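Local coordinates for protein 3-chlorocatechol 1,2-dioxygenase (Rhodococcus opacus, PDB 2BOY) that probably uses a ferric iron to cleave catechol and chlorocatechol rings between their two hydroxyls, as an intradiol dioxygenase of aromatic breakdown, at residues Leu228-Asp233 with Thr245-Thr250; Tyr90-Arg95 with Leu159-Pro164; Pro81-Leu86 with Pro141-Arg146. All coordinates share one frame; numbering follows the deposited sequence.

All three contacts belong to the catalytic beta domain of an intradiol dioxygenase, and each mixes buried with exposed residues. Contacts 1 and 2 reach the same sheet: contact 1 ties together its hairpin strands 229-236 and 241-250, while contact 2 lays a loop along strand 156-162. Contact 3 is loop against loop, its centre about 11 Å from that of contact 2, and the two touch through P93 and F145; contact 1 stands apart. The chemistry follows the place. Contact 1 splits into leucine-tyrosine packing and a threonine hydroxyl with bridging waters, contact 2 joins two backbone bonds to methionine packing, and contact 3 centres on a tyrosine-to-carbonyl hydrogen bond amid alanine and proline packing.

Contact 1 of 3, residues Leu228-Asp233 with Thr245-Thr250; sequences LLLSLD and TSYKFT
The hydroxyl of T245 reaches across the hairpin to the backbone of S231: OG1 donates to S231 O at 2.7 Å, coming from above the carbonyl plane, 40° out of it. The torsion explains the reach, since OG1 stands opposite the backbone N (chi1 -167°) and is thrown out toward the partner strand. T245 OG1 also accepts from a water, which in turn accepts from S231 N and donates a hydrogen bond to S246 O, so that it fills in where direct backbone pairing is missing.

L230 lies crosswise to both T245 and Y247. Its CB rests 3.5 Å from T245 OG1, CD1 turns to the T245 methyl CG2, and CD2 meets Y247 CD1 at 3.7 Å, striking the ring obliquely. At the far end of that ring, L228 CD2 packs 3.7 Å from Y247 OH. L232 adds its CD1 beside T245 CB.

This is the hairpin of strands 229-236 and 241-250, antiparallel but opened here by a break in the first strand. Strand 204-210 borders it on one side, L208 touching L230 and Y247, and strand 102-110 on the other, with F105 against T245 and Y247.

Contact 2 of 3, residues Tyr90-Arg95 with Leu159-Pro164; sequences YTMPMR and LRTIVP
M92 and T161 lie side by side and point the same way, with M92 CG pressed to 3.5 Å from T161 CB, closer than usual for two carbons. The bend at chi2 (-62°) brings the methionine sulfur to L159; there M92 SD sits 3.9 Å from L159 CD1 as the two side chains slant across one another. The T161 hydroxyl is hydrogen-bonded to Q126 OE1.

R160 runs alongside T91, the two again pointing in the same direction. T91 CG2 comes over one face of the guanidinium, 3.7 Å from R160 NH1 and off toward its rim, and M94 CE comes over the same face. T91 OG1 is hydrogen-bonded to P89 O instead. Further along, M94 SD meets I162 CD1 at 3.4 Å; a straight chi2 (-177°) carries the sulfur out to the strand, and the bend at chi3 then lays CE over R160.

Two backbone hydrogen bonds hold the pieces in line, R160 N to Y90 O and M92 N to R160 O, both 2.9 Å, making a single parallel bridge between T91 and R160.

The loop 90-95 thus borders strand 156-162, whose other edge pairs antiparallel with strand 102-110. Strand 121-125 packs against the contact through M124, which touches M92 and L159, while W194 of strand 187-197 meets L159.

Contact 3 of 3, residues Pro81-Leu86 with Pro141-Arg146; sequences PGAPEL and PDYLFR
Two successive type II turns, P141 to L144 and Y143 to R146, lead the chain into strand 146-150, and Y143, at positive phi (67°), projects its side chain onto the irregular loop 81-86. This loop-to-loop packing sits at the edge of the beta domain of the intradiol dioxygenase fold, beside the iron site.

The Y143 ring lies along the G82-A83-P84 backbone. Y143 CE1 is 3.4 Å from A83 N, and Y143 CZ 3.3 Å from G82 O. P84 CD meets Y143 CB at 3.7 Å, the proline lying askew to the tyrosine. Y143 CG stands opposite its own carbonyl carbon (chi1 -65°), which sends the ring out along the loop. Y143 OH lies 3.3 Å from G82 C. F135 meets the ring edge-to-face.

A83 CB rests 3.6 Å from R146 C, while the extended arginine leads away: R146 NE is hydrogen-bonded to S134 OG and NH1 to Y78 O. Its side chain comes about 4 Å from that of Y133, an iron ligand, and Y78 belongs to the benzhydroxamate pocket, so R146 links the packing to the active-site surroundings.

At the ring's edge, Y143 OH donates to P81 O at 2.7 Å, in the carbonyl plane and on a lone pair.

Contact 1 of 3, residues Leu228-Asp233 with Thr245-Thr250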
ATOM      1  N   LEU A 228       5.146 -19.560  23.083  1.00 18.80           N
ATOM      2  CA  LEU A 228       5.086 -20.435  21.885  1.00 17.48           C
ATOM      3  C   LEU A 228       6.442 -21.091  21.522  1.00 17.78           C
ATOM      4  O   LEU A 228       6.586 -21.725  20.476  1.00 18.09           O
ATOM      5  CB  LEU A 228       4.595 -19.600  20.690  1.00 16.40           C
ATOM      6  CG  LEU A 228       3.236 -18.882  20.933  1.00 17.32           C
ATOM      7  CD1 LEU A 228       2.892 -17.984  19.755  1.00 17.76           C
ATOM      8  CD2 LEU A 228       2.122 -19.931  21.224  1.00 17.89           C
ATOM      9  N   LEU A 229       7.416 -20.947  22.397  1.00 18.01           N
ATOM     10  CA  LEU A 229       8.704 -21.584  22.198  1.00 19.88           C
ATOM     11  C   LEU A 229       8.755 -23.005  22.796  1.00 20.98           C
ATOM     12  O   LEU A 229       8.495 -23.204  23.994  1.00 19.85           O
ATOM     13  CB  LEU A 229       9.823 -20.687  22.732  1.00 20.44           C
ATOM     14  CG  LEU A 229       9.976 -19.331  21.986  1.00 21.61           C
ATOM     15  CD1 LEU A 229      10.676 -18.333  22.905  1.00 19.73           C
ATOM     16  CD2 LEU A 229      10.790 -19.564  20.727  1.00 22.84           C
ATOM     17  N   LEU A 230       9.058 -23.983  21.945  1.00 19.23           N
ATOM     18  CA  LEU A 230       9.082 -25.378  22.365  1.00 21.05           C
ATOM     19  C   LEU A 230      10.492 -25.784  22.739  1.00 22.18           C
ATOM     20  O   LEU A 230      11.449 -25.265  22.161  1.00 22.25           O
ATOM     21  CB  LEU A 230       8.671 -26.284  21.210  1.00 20.12           C
ATOM     22  CG  LEU A 230       7.268 -26.109  20.616  1.00 21.74           C
ATOM     23  CD1 LEU A 230       7.129 -26.986  19.367  1.00 23.28           C
ATOM     24  CD2 LEU A 230       6.169 -26.431  21.629  1.00 22.22           C
ATOM     25  N   SER A 231      10.596 -26.705  23.691  1.00 23.21           N
ATOM     26  CA  SER A 231      11.862 -27.380  23.996  1.00 24.77           C
ATOM     27  C   SER A 231      11.861 -28.757  23.355  1.00 24.60           C
ATOM     28  O   SER A 231      10.860 -29.463  23.375  1.00 24.83           O
ATOM     29  CB  SER A 231      12.047 -27.508  25.506  1.00 24.73           C
ATOM     30  OG  SER A 231      11.012 -28.286  26.072  1.00 30.53           O
ATOM     31  N   LEU A 232      13.000 -29.129  22.797  1.00 25.06           N
ATOM     32  CA  LEU A 232      13.203 -30.395  22.119  1.00 25.99           C
ATOM     33  C   LEU A 232      14.087 -31.308  22.976  1.00 27.16           C
ATOM     34  O   LEU A 232      15.131 -30.850  23.502  1.00 25.70           O
ATOM     35  CB  LEU A 232      13.956 -30.119  20.828  1.00 26.99           C
ATOM     36  CG  LEU A 232      13.253 -30.169  19.473  1.00 30.72           C
ATOM     37  CD1 LEU A 232      11.745 -29.940  19.575  1.00 31.35           C
ATOM     38  CD2 LEU A 232      13.952 -29.249  18.463  1.00 32.78           C
ATOM     39  N   ASP A 233      13.678 -32.570  23.113  1.00 26.51           N
ATOM     40  CA  ASP A 233      14.528 -33.593  23.729  1.00 28.96           C
ATOM     41  C   ASP A 233      15.065 -34.518  22.655  1.00 29.66           C
ATOM     42  O   ASP A 233      14.316 -35.014  21.817  1.00 29.75           O
ATOM     43  CB  ASP A 233      13.742 -34.400  24.764  1.00 29.42           C
ATOM     44  CG  ASP A 233      13.345 -33.565  25.982  1.00 33.59           C
ATOM     45  OD1 ASP A 233      14.043 -32.559  26.264  1.00 35.47           O
ATOM     46  OD2 ASP A 233      12.368 -33.842  26.723  1.00 37.56           O
ATOM     47  N   THR A 245       8.850 -33.368  21.527  1.00 21.07           N
ATOM     48  CA  THR A 245       8.394 -32.152  22.195  1.00 20.89           C
ATOM     49  C   THR A 245       6.922 -32.310  22.609  1.00 20.39           C
ATOM     50  O   THR A 245       6.266 -33.207  22.144  1.00 18.82           O
ATOM     51  CB  THR A 245       8.647 -30.934  21.275  1.00 20.68           C
ATOM     52  OG1 THR A 245       8.479 -29.726  22.037  1.00 22.27           O
ATOM     53  CG2 THR A 245       7.583 -30.820  20.159  1.00 19.96           C
ATOM     54  N   SER A 246       6.441 -31.455  23.516  1.00 20.80           N
ATOM     55  CA  SER A 246       5.108 -31.589  24.096  1.00 21.79           C
ATOM     56  C   SER A 246       4.577 -30.186  24.150  1.00 20.56           C
ATOM     57  O   SER A 246       5.339 -29.233  24.388  1.00 20.91           O
ATOM     58  CB  SER A 246       5.166 -32.112  25.541  1.00 21.40           C
ATOM     59  OG  SER A 246       5.644 -33.445  25.551  1.00 30.57           O
ATOM     60  N   TYR A 247       3.282 -30.049  23.936  1.00 20.07           N
ATOM     61  CA  TYR A 247       2.623 -28.756  24.104  1.00 19.52           C
ATOM     62  C   TYR A 247       1.199 -28.950  24.552  1.00 18.85           C
ATOM     63  O   TYR A 247       0.525 -29.872  24.102  1.00 19.24           O
ATOM     64  CB  TYR A 247       2.615 -27.925  22.806  1.00 18.79           C
ATOM     65  CG  TYR A 247       2.221 -26.479  23.036  1.00 18.84           C
ATOM     66  CD1 TYR A 247       3.140 -25.549  23.569  1.00 20.96           C
ATOM     67  CD2 TYR A 247       0.941 -26.049  22.734  1.00 19.79           C
ATOM     68  CE1 TYR A 247       2.762 -24.206  23.814  1.00 20.78           C
ATOM     69  CE2 TYR A 247       0.547 -24.755  22.950  1.00 20.33           C
ATOM     70  CZ  TYR A 247       1.465 -23.831  23.501  1.00 22.33           C
ATOM     71  OH  TYR A 247       1.057 -22.531  23.695  1.00 22.44           O
ATOM     72  N   LYS A 248       0.732 -28.043  25.397  1.00 18.15           N
ATOM     73  CA  LYS A 248      -0.652 -28.071  25.820  1.00 18.77           C
ATOM     74  C   LYS A 248      -1.365 -26.818  25.370  1.00 18.51           C
ATOM     75  O   LYS A 248      -0.975 -25.696  25.780  1.00 18.13           O
ATOM     76  CB  LYS A 248      -0.752 -28.164  27.357  1.00 20.50           C
ATOM     77  CG  LYS A 248      -2.193 -28.063  27.886  1.00 20.87           C
ATOM     78  CD  LYS A 248      -2.295 -28.086  29.448  1.00 27.87           C
ATOM     79  CE  LYS A 248      -2.029 -26.688  30.072  1.00 35.02           C
ATOM     80  NZ  LYS A 248      -1.621 -26.722  31.550  1.00 34.95           N
ATOM     81  N   PHE A 249      -2.400 -27.007  24.535  1.00 17.93           N
ATOM     82  CA  PHE A 249      -3.251 -25.929  24.044  1.00 18.41           C
ATOM     83  C   PHE A 249      -4.504 -25.786  24.932  1.00 18.01           C
ATOM     84  O   PHE A 249      -5.006 -26.772  25.480  1.00 18.55           O
ATOM     85  CB  PHE A 249      -3.778 -26.236  22.638  1.00 18.51           C
ATOM     86  CG  PHE A 249      -2.688 -26.489  21.582  1.00 18.34           C
ATOM     87  CD1 PHE A 249      -2.292 -27.785  21.291  1.00 19.43           C
ATOM     88  CD2 PHE A 249      -2.174 -25.433  20.823  1.00 16.16           C
ATOM     89  CE1 PHE A 249      -1.348 -28.057  20.280  1.00 17.26           C
ATOM     90  CE2 PHE A 249      -1.205 -25.692  19.817  1.00 18.87           C
ATOM     91  CZ  PHE A 249      -0.837 -27.014  19.549  1.00 15.34           C
ATOM     92  N   THR A 250      -4.997 -24.562  25.068  1.00 18.11           N
ATOM     93  CA  THR A 250      -6.255 -24.334  25.801  1.00 19.28           C
ATOM     94  C   THR A 250      -7.277 -23.646  24.913  1.00 19.40           C
ATOM     95  O   THR A 250      -6.936 -22.687  24.232  1.00 20.29           O
ATOM     96  CB  THR A 250      -6.033 -23.517  27.055  1.00 18.40           C
ATOM     97  OG1 THR A 250      -5.134 -24.217  27.928  1.00 19.01           O
ATOM     98  CG2 THR A 250      -7.362 -23.428  27.884  1.00 21.30           C
TER
HETATM   99  O   HOH W   1       7.880 -27.731  24.590  1.00 28.64           O
HETATM  100  O   HOH W   2       8.829 -30.330  25.525  1.00 32.33           O

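Contact 2 of 3, residues Tyr90-Arg95 with Leu159-Pro164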
ATOM      1  N   TYR A  90      -0.758 -40.826  13.597  1.00 21.41           N
ATOM      2  CA  TYR A  90      -0.712 -39.595  12.830  1.00 20.54           C
ATOM      3  C   TYR A  90       0.672 -39.244  12.365  1.00 19.87           C
ATOM      4  O   TYR A  90       1.592 -39.065  13.182  1.00 20.25           O
ATOM      5  CB  TYR A  90      -1.213 -38.459  13.715  1.00 20.04           C
ATOM      6  CG  TYR A  90      -2.670 -38.543  14.096  1.00 21.50           C
ATOM      7  CD1 TYR A  90      -3.106 -38.044  15.325  1.00 22.04           C
ATOM      8  CD2 TYR A  90      -3.628 -39.037  13.189  1.00 23.03           C
ATOM      9  CE1 TYR A  90      -4.454 -38.026  15.659  1.00 25.98           C
ATOM     10  CE2 TYR A  90      -4.994 -39.035  13.523  1.00 24.86           C
ATOM     11  CZ  TYR A  90      -5.388 -38.526  14.766  1.00 28.99           C
ATOM     12  OH  TYR A  90      -6.718 -38.489  15.142  1.00 28.47           O
ATOM     13  N   THR A  91       0.788 -39.115  11.056  1.00 18.51           N
ATOM     14  CA  THR A  91       2.039 -38.789  10.372  1.00 17.90           C
ATOM     15  C   THR A  91       1.778 -37.753   9.286  1.00 17.21           C
ATOM     16  O   THR A  91       0.912 -37.961   8.395  1.00 17.29           O
ATOM     17  CB  THR A  91       2.601 -40.085   9.731  1.00 18.91           C
ATOM     18  OG1 THR A  91       2.803 -41.066  10.763  1.00 19.49           O
ATOM     19  CG2 THR A  91       3.981 -39.814   9.144  1.00 19.44           C
ATOM     20  N   MET A  92       2.490 -36.627   9.334  1.00 16.58           N
ATOM     21  CA  MET A  92       2.319 -35.587   8.330  1.00 17.32           C
ATOM     22  C   MET A  92       2.701 -36.125   6.946  1.00 18.41           C
ATOM     23  O   MET A  92       3.602 -36.994   6.871  1.00 18.16           O
ATOM     24  CB  MET A  92       3.189 -34.360   8.657  1.00 17.53           C
ATOM     25  CG  MET A  92       2.769 -33.584   9.961  1.00 16.14           C
ATOM     26  SD  MET A  92       1.098 -32.896   9.832  1.00 19.25           S
ATOM     27  CE  MET A  92       1.390 -31.469   8.814  1.00 16.23           C
ATOM     28  N   PRO A  93       2.012 -35.678   5.885  1.00 18.63           N
ATOM     29  CA  PRO A  93       2.319 -36.154   4.522  1.00 18.37           C
ATOM     30  C   PRO A  93       3.737 -35.806   4.115  1.00 19.26           C
ATOM     31  O   PRO A  93       4.123 -34.619   4.129  1.00 18.27           O
ATOM     32  CB  PRO A  93       1.248 -35.488   3.643  1.00 19.30           C
ATOM     33  CG  PRO A  93       0.034 -35.289   4.609  1.00 17.67           C
ATOM     34  CD  PRO A  93       0.787 -34.829   5.913  1.00 18.03           C
ATOM     35  N   MET A  94       4.537 -36.867   3.871  1.00 19.10           N
ATOM     36  CA  MET A  94       5.948 -36.701   3.585  1.00 20.64           C
ATOM     37  C   MET A  94       6.332 -37.636   2.430  1.00 21.39           C
ATOM     38  O   MET A  94       5.699 -38.672   2.227  1.00 21.61           O
ATOM     39  CB  MET A  94       6.767 -37.084   4.830  1.00 19.55           C
ATOM     40  CG  MET A  94       6.638 -36.077   5.930  1.00 20.81           C
ATOM     41  SD  MET A  94       7.620 -36.430   7.355  1.00 23.50           S
ATOM     42  CE  MET A  94       6.629 -37.663   8.121  1.00 20.29           C
ATOM     43  N   ARG A  95       7.379 -37.278   1.704  1.00 23.20           N
ATOM     44  CA  ARG A  95       7.821 -38.111   0.588  1.00 25.02           C
ATOM     45  C   ARG A  95       8.555 -39.330   1.131  1.00 26.53           C
ATOM     46  O   ARG A  95       9.042 -39.291   2.255  1.00 24.50           O
ATOM     47  CB  ARG A  95       8.745 -37.312  -0.331  1.00 24.94           C
ATOM     48  CG  ARG A  95       7.924 -36.256  -1.122  1.00 23.43           C
ATOM     49  CD  ARG A  95       8.745 -35.103  -1.659  1.00 23.79           C
ATOM     50  NE  ARG A  95       9.246 -34.172  -0.636  1.00 23.28           N
ATOM     51  CZ  ARG A  95       9.796 -32.998  -0.937  1.00 26.06           C
ATOM     52  NH1 ARG A  95       9.925 -32.634  -2.215  1.00 29.17           N
ATOM     53  NH2 ARG A  95      10.231 -32.186   0.010  1.00 27.62           N
ATOM     54  N   LEU A 159       1.942 -36.797  17.041  1.00 18.71           N
ATOM     55  CA  LEU A 159       2.083 -36.497  15.610  1.00 19.16           C
ATOM     56  C   LEU A 159       3.542 -36.669  15.205  1.00 19.98           C
ATOM     57  O   LEU A 159       4.434 -36.112  15.867  1.00 20.03           O
ATOM     58  CB  LEU A 159       1.586 -35.065  15.322  1.00 17.43           C
ATOM     59  CG  LEU A 159       1.745 -34.515  13.874  1.00 18.41           C
ATOM     60  CD1 LEU A 159       0.926 -35.341  12.907  1.00 18.38           C
ATOM     61  CD2 LEU A 159       1.344 -33.046  13.800  1.00 18.37           C
ATOM     62  N   ARG A 160       3.780 -37.441  14.134  1.00 19.34           N
ATOM     63  CA  ARG A 160       5.127 -37.564  13.593  1.00 20.34           C
ATOM     64  C   ARG A 160       5.339 -36.642  12.380  1.00 20.64           C
ATOM     65  O   ARG A 160       4.554 -36.631  11.428  1.00 21.14           O
ATOM     66  CB  ARG A 160       5.433 -39.014  13.190  1.00 20.84           C
ATOM     67  CG  ARG A 160       6.780 -39.184  12.515  1.00 24.83           C
ATOM     68  CD  ARG A 160       7.223 -40.644  12.282  1.00 33.66           C
ATOM     69  NE  ARG A 160       7.810 -40.782  10.937  1.00 41.76           N
ATOM     70  CZ  ARG A 160       7.364 -41.629   9.994  1.00 47.08           C
ATOM     71  NH1 ARG A 160       6.346 -42.445  10.250  1.00 49.46           N
ATOM     72  NH2 ARG A 160       7.943 -41.678   8.790  1.00 47.07           N
ATOM     73  N   THR A 161       6.426 -35.896  12.406  1.00 19.18           N
ATOM     74  CA  THR A 161       6.748 -35.041  11.297  1.00 19.53           C
ATOM     75  C   THR A 161       8.264 -34.879  11.251  1.00 20.52           C
ATOM     76  O   THR A 161       8.995 -35.743  11.762  1.00 20.33           O
ATOM     77  CB  THR A 161       5.937 -33.726  11.419  1.00 18.77           C
ATOM     78  OG1 THR A 161       6.182 -32.915  10.300  1.00 18.30           O
ATOM     79  CG2 THR A 161       6.336 -32.886  12.654  1.00 18.10           C
ATOM     80  N   ILE A 162       8.727 -33.842  10.574  1.00 21.39           N
ATOM     81  CA  ILE A 162      10.138 -33.518  10.497  1.00 23.62           C
ATOM     82  C   ILE A 162      10.265 -32.096  11.019  1.00 22.69           C
ATOM     83  O   ILE A 162       9.292 -31.353  10.957  1.00 23.40           O
ATOM     84  CB  ILE A 162      10.597 -33.740   9.022  1.00 23.54           C
ATOM     85  CG1 ILE A 162      11.135 -35.180   8.909  1.00 27.07           C
ATOM     86  CG2 ILE A 162      11.615 -32.729   8.561  1.00 27.23           C
ATOM     87  CD1 ILE A 162      10.954 -35.808   7.530  1.00 34.64           C
ATOM     88  N   VAL A 163      11.399 -31.741  11.622  1.00 21.79           N
ATOM     89  CA  VAL A 163      11.620 -30.348  12.060  1.00 21.19           C
ATOM     90  C   VAL A 163      11.684 -29.436  10.847  1.00 21.14           C
ATOM     91  O   VAL A 163      12.541 -29.644   9.974  1.00 20.29           O
ATOM     92  CB  VAL A 163      12.901 -30.204  12.936  1.00 21.03           C
ATOM     93  CG1 VAL A 163      13.054 -28.776  13.442  1.00 21.26           C
ATOM     94  CG2 VAL A 163      12.844 -31.168  14.126  1.00 22.22           C
ATOM     95  N   PRO A 164      10.789 -28.423  10.756  1.00 19.74           N
ATOM     96  CA  PRO A 164      10.815 -27.523   9.607  1.00 19.49           C
ATOM     97  C   PRO A 164      12.076 -26.663   9.669  1.00 19.57           C
ATOM     98  O   PRO A 164      12.575 -26.394  10.755  1.00 19.04           O
ATOM     99  CB  PRO A 164       9.554 -26.612   9.802  1.00 19.98           C
ATOM    100  CG  PRO A 164       9.333 -26.605  11.334  1.00 19.24           C
ATOM    101  CD  PRO A 164       9.788 -28.025  11.779  1.00 20.09           C
TER

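Contact 3 of 3, residues Pro81-Leu86 with Pro141-Arg146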
ATOM      1  N   PRO A  81      -6.824 -24.763   2.737  1.00 18.69           N
ATOM      2  CA  PRO A  81      -7.892 -25.613   3.265  1.00 19.00           C
ATOM      3  C   PRO A  81      -7.896 -26.951   2.583  1.00 19.53           C
ATOM      4  O   PRO A  81      -7.311 -27.099   1.493  1.00 18.50           O
ATOM      5  CB  PRO A  81      -9.181 -24.839   2.881  1.00 19.67           C
ATOM      6  CG  PRO A  81      -8.773 -24.111   1.613  1.00 18.88           C
ATOM      7  CD  PRO A  81      -7.376 -23.612   1.984  1.00 18.96           C
ATOM      8  N   GLY A  82      -8.538 -27.919   3.228  1.00 18.40           N
ATOM      9  CA  GLY A  82      -8.703 -29.212   2.626  1.00 19.78           C
ATOM     10  C   GLY A  82      -7.630 -30.258   2.897  1.00 19.83           C
ATOM     11  O   GLY A  82      -7.667 -31.312   2.262  1.00 19.46           O
ATOM     12  N   ALA A  83      -6.700 -29.998   3.806  1.00 19.74           N
ATOM     13  CA  ALA A  83      -5.648 -31.010   4.105  1.00 19.89           C
ATOM     14  C   ALA A  83      -6.253 -32.352   4.500  1.00 20.52           C
ATOM     15  O   ALA A  83      -7.341 -32.390   5.114  1.00 20.60           O
ATOM     16  CB  ALA A  83      -4.681 -30.488   5.228  1.00 18.99           C
ATOM     17  N   PRO A  84      -5.581 -33.456   4.171  1.00 21.16           N
ATOM     18  CA  PRO A  84      -6.117 -34.790   4.473  1.00 22.04           C
ATOM     19  C   PRO A  84      -6.264 -35.052   5.981  1.00 22.59           C
ATOM     20  O   PRO A  84      -5.451 -34.602   6.797  1.00 21.46           O
ATOM     21  CB  PRO A  84      -5.090 -35.736   3.833  1.00 22.30           C
ATOM     22  CG  PRO A  84      -3.806 -34.911   3.788  1.00 23.75           C
ATOM     23  CD  PRO A  84      -4.250 -33.518   3.515  1.00 20.69           C
ATOM     24  N   GLU A  85      -7.329 -35.738   6.351  1.00 22.64           N
ATOM     25  CA  GLU A  85      -7.498 -36.242   7.717  1.00 24.68           C
ATOM     26  C   GLU A  85      -6.501 -37.385   7.857  1.00 24.33           C
ATOM     27  O   GLU A  85      -6.542 -38.350   7.086  1.00 24.96           O
ATOM     28  CB  GLU A  85      -8.916 -36.785   7.930  1.00 25.40           C
ATOM     29  CG  GLU A  85     -10.004 -35.939   7.257  1.00 30.47           C
ATOM     30  CD  GLU A  85     -11.424 -36.275   7.736  1.00 36.20           C
ATOM     31  OE1 GLU A  85     -11.688 -37.471   7.988  1.00 38.60           O
ATOM     32  OE2 GLU A  85     -12.266 -35.336   7.866  1.00 36.71           O
ATOM     33  N   LEU A  86      -5.559 -37.243   8.781  1.00 23.04           N
ATOM     34  CA  LEU A  86      -4.489 -38.247   8.930  1.00 20.86           C
ATOM     35  C   LEU A  86      -5.037 -39.447   9.683  1.00 21.49           C
ATOM     36  O   LEU A  86      -6.018 -39.330  10.405  1.00 20.17           O
ATOM     37  CB  LEU A  86      -3.320 -37.636   9.716  1.00 20.73           C
ATOM     38  CG  LEU A  86      -2.728 -36.367   9.119  1.00 18.64           C
ATOM     39  CD1 LEU A  86      -1.509 -35.885   9.943  1.00 18.62           C
ATOM     40  CD2 LEU A  86      -2.341 -36.541   7.665  1.00 20.31           C
ATOM     41  N   PRO A 141       4.627 -32.079  -3.799  1.00 21.25           N
ATOM     42  CA  PRO A 141       3.344 -32.787  -3.825  1.00 21.96           C
ATOM     43  C   PRO A 141       2.282 -31.971  -3.097  1.00 22.34           C
ATOM     44  O   PRO A 141       2.602 -31.397  -2.034  1.00 20.58           O
ATOM     45  CB  PRO A 141       3.630 -34.079  -3.043  1.00 21.08           C
ATOM     46  CG  PRO A 141       5.107 -34.321  -3.221  1.00 21.01           C
ATOM     47  CD  PRO A 141       5.700 -32.910  -3.207  1.00 22.41           C
ATOM     48  N   ASP A 142       1.077 -31.903  -3.668  1.00 21.36           N
ATOM     49  CA  ASP A 142      -0.052 -31.231  -2.988  1.00 22.90           C
ATOM     50  C   ASP A 142      -0.260 -31.790  -1.591  1.00 22.17           C
ATOM     51  O   ASP A 142      -0.321 -33.019  -1.407  1.00 22.08           O
ATOM     52  CB  ASP A 142      -1.354 -31.456  -3.760  1.00 23.81           C
ATOM     53  CG  ASP A 142      -1.393 -30.714  -5.106  1.00 26.42           C
ATOM     54  OD1 ASP A 142      -0.554 -29.824  -5.383  1.00 27.82           O
ATOM     55  OD2 ASP A 142      -2.314 -30.946  -5.913  1.00 31.79           O
ATOM     56  N   TYR A 143      -0.410 -30.889  -0.627  1.00 20.84           N
ATOM     57  CA  TYR A 143      -0.599 -31.208   0.791  1.00 18.98           C
ATOM     58  C   TYR A 143       0.614 -31.853   1.466  1.00 18.52           C
ATOM     59  O   TYR A 143       0.478 -32.409   2.554  1.00 17.22           O
ATOM     60  CB  TYR A 143      -1.873 -32.024   1.070  1.00 18.84           C
ATOM     61  CG  TYR A 143      -3.171 -31.251   0.759  1.00 20.06           C
ATOM     62  CD1 TYR A 143      -3.512 -30.101   1.468  1.00 20.62           C
ATOM     63  CD2 TYR A 143      -4.050 -31.690  -0.252  1.00 20.54           C
ATOM     64  CE1 TYR A 143      -4.687 -29.395   1.179  1.00 18.37           C
ATOM     65  CE2 TYR A 143      -5.258 -30.987  -0.541  1.00 20.35           C
ATOM     66  CZ  TYR A 143      -5.543 -29.843   0.164  1.00 21.16           C
ATOM     67  OH  TYR A 143      -6.715 -29.156  -0.106  1.00 18.78           O
ATOM     68  N   LEU A 144       1.798 -31.737   0.871  1.00 17.49           N
ATOM     69  CA  LEU A 144       2.973 -32.162   1.635  1.00 17.62           C
ATOM     70  C   LEU A 144       2.950 -31.312   2.919  1.00 17.25           C
ATOM     71  O   LEU A 144       2.752 -30.087   2.823  1.00 19.72           O
ATOM     72  CB  LEU A 144       4.251 -31.853   0.896  1.00 16.86           C
ATOM     73  CG  LEU A 144       5.472 -32.625   1.398  1.00 18.72           C
ATOM     74  CD1 LEU A 144       5.309 -34.104   0.879  1.00 20.02           C
ATOM     75  CD2 LEU A 144       6.712 -31.970   0.894  1.00 18.95           C
ATOM     76  N   PHE A 145       3.179 -31.933   4.076  1.00 16.46           N
ATOM     77  CA  PHE A 145       3.323 -31.208   5.353  1.00 16.42           C
ATOM     78  C   PHE A 145       2.096 -30.350   5.684  1.00 16.23           C
ATOM     79  O   PHE A 145       2.221 -29.303   6.300  1.00 15.01           O
ATOM     80  CB  PHE A 145       4.602 -30.356   5.402  1.00 17.06           C
ATOM     81  CG  PHE A 145       5.838 -31.182   5.639  1.00 17.60           C
ATOM     82  CD1 PHE A 145       6.806 -31.316   4.628  1.00 17.53           C
ATOM     83  CD2 PHE A 145       5.971 -31.905   6.814  1.00 15.16           C
ATOM     84  CE1 PHE A 145       7.923 -32.134   4.847  1.00 20.83           C
ATOM     85  CE2 PHE A 145       7.091 -32.713   7.059  1.00 16.14           C
ATOM     86  CZ  PHE A 145       8.067 -32.821   6.058  1.00 15.29           C
ATOM     87  N   ARG A 146       0.926 -30.879   5.334  1.00 16.92           N
ATOM     88  CA  ARG A 146      -0.368 -30.296   5.725  1.00 16.34           C
ATOM     89  C   ARG A 146      -1.286 -31.435   6.132  1.00 17.64           C
ATOM     90  O   ARG A 146      -1.463 -32.409   5.365  1.00 18.47           O
ATOM     91  CB  ARG A 146      -0.965 -29.564   4.509  1.00 15.95           C
ATOM     92  CG  ARG A 146      -0.128 -28.380   4.014  1.00 16.57           C
ATOM     93  CD  ARG A 146      -0.684 -27.654   2.770  1.00 14.06           C
ATOM     94  NE  ARG A 146       0.170 -26.555   2.327  1.00 15.00           N
ATOM     95  CZ  ARG A 146       0.139 -25.300   2.794  1.00 16.23           C
ATOM     96  NH1 ARG A 146      -0.711 -24.935   3.790  1.00 16.63           N
ATOM     97  NH2 ARG A 146       0.960 -24.394   2.264  1.00 14.84           N
TER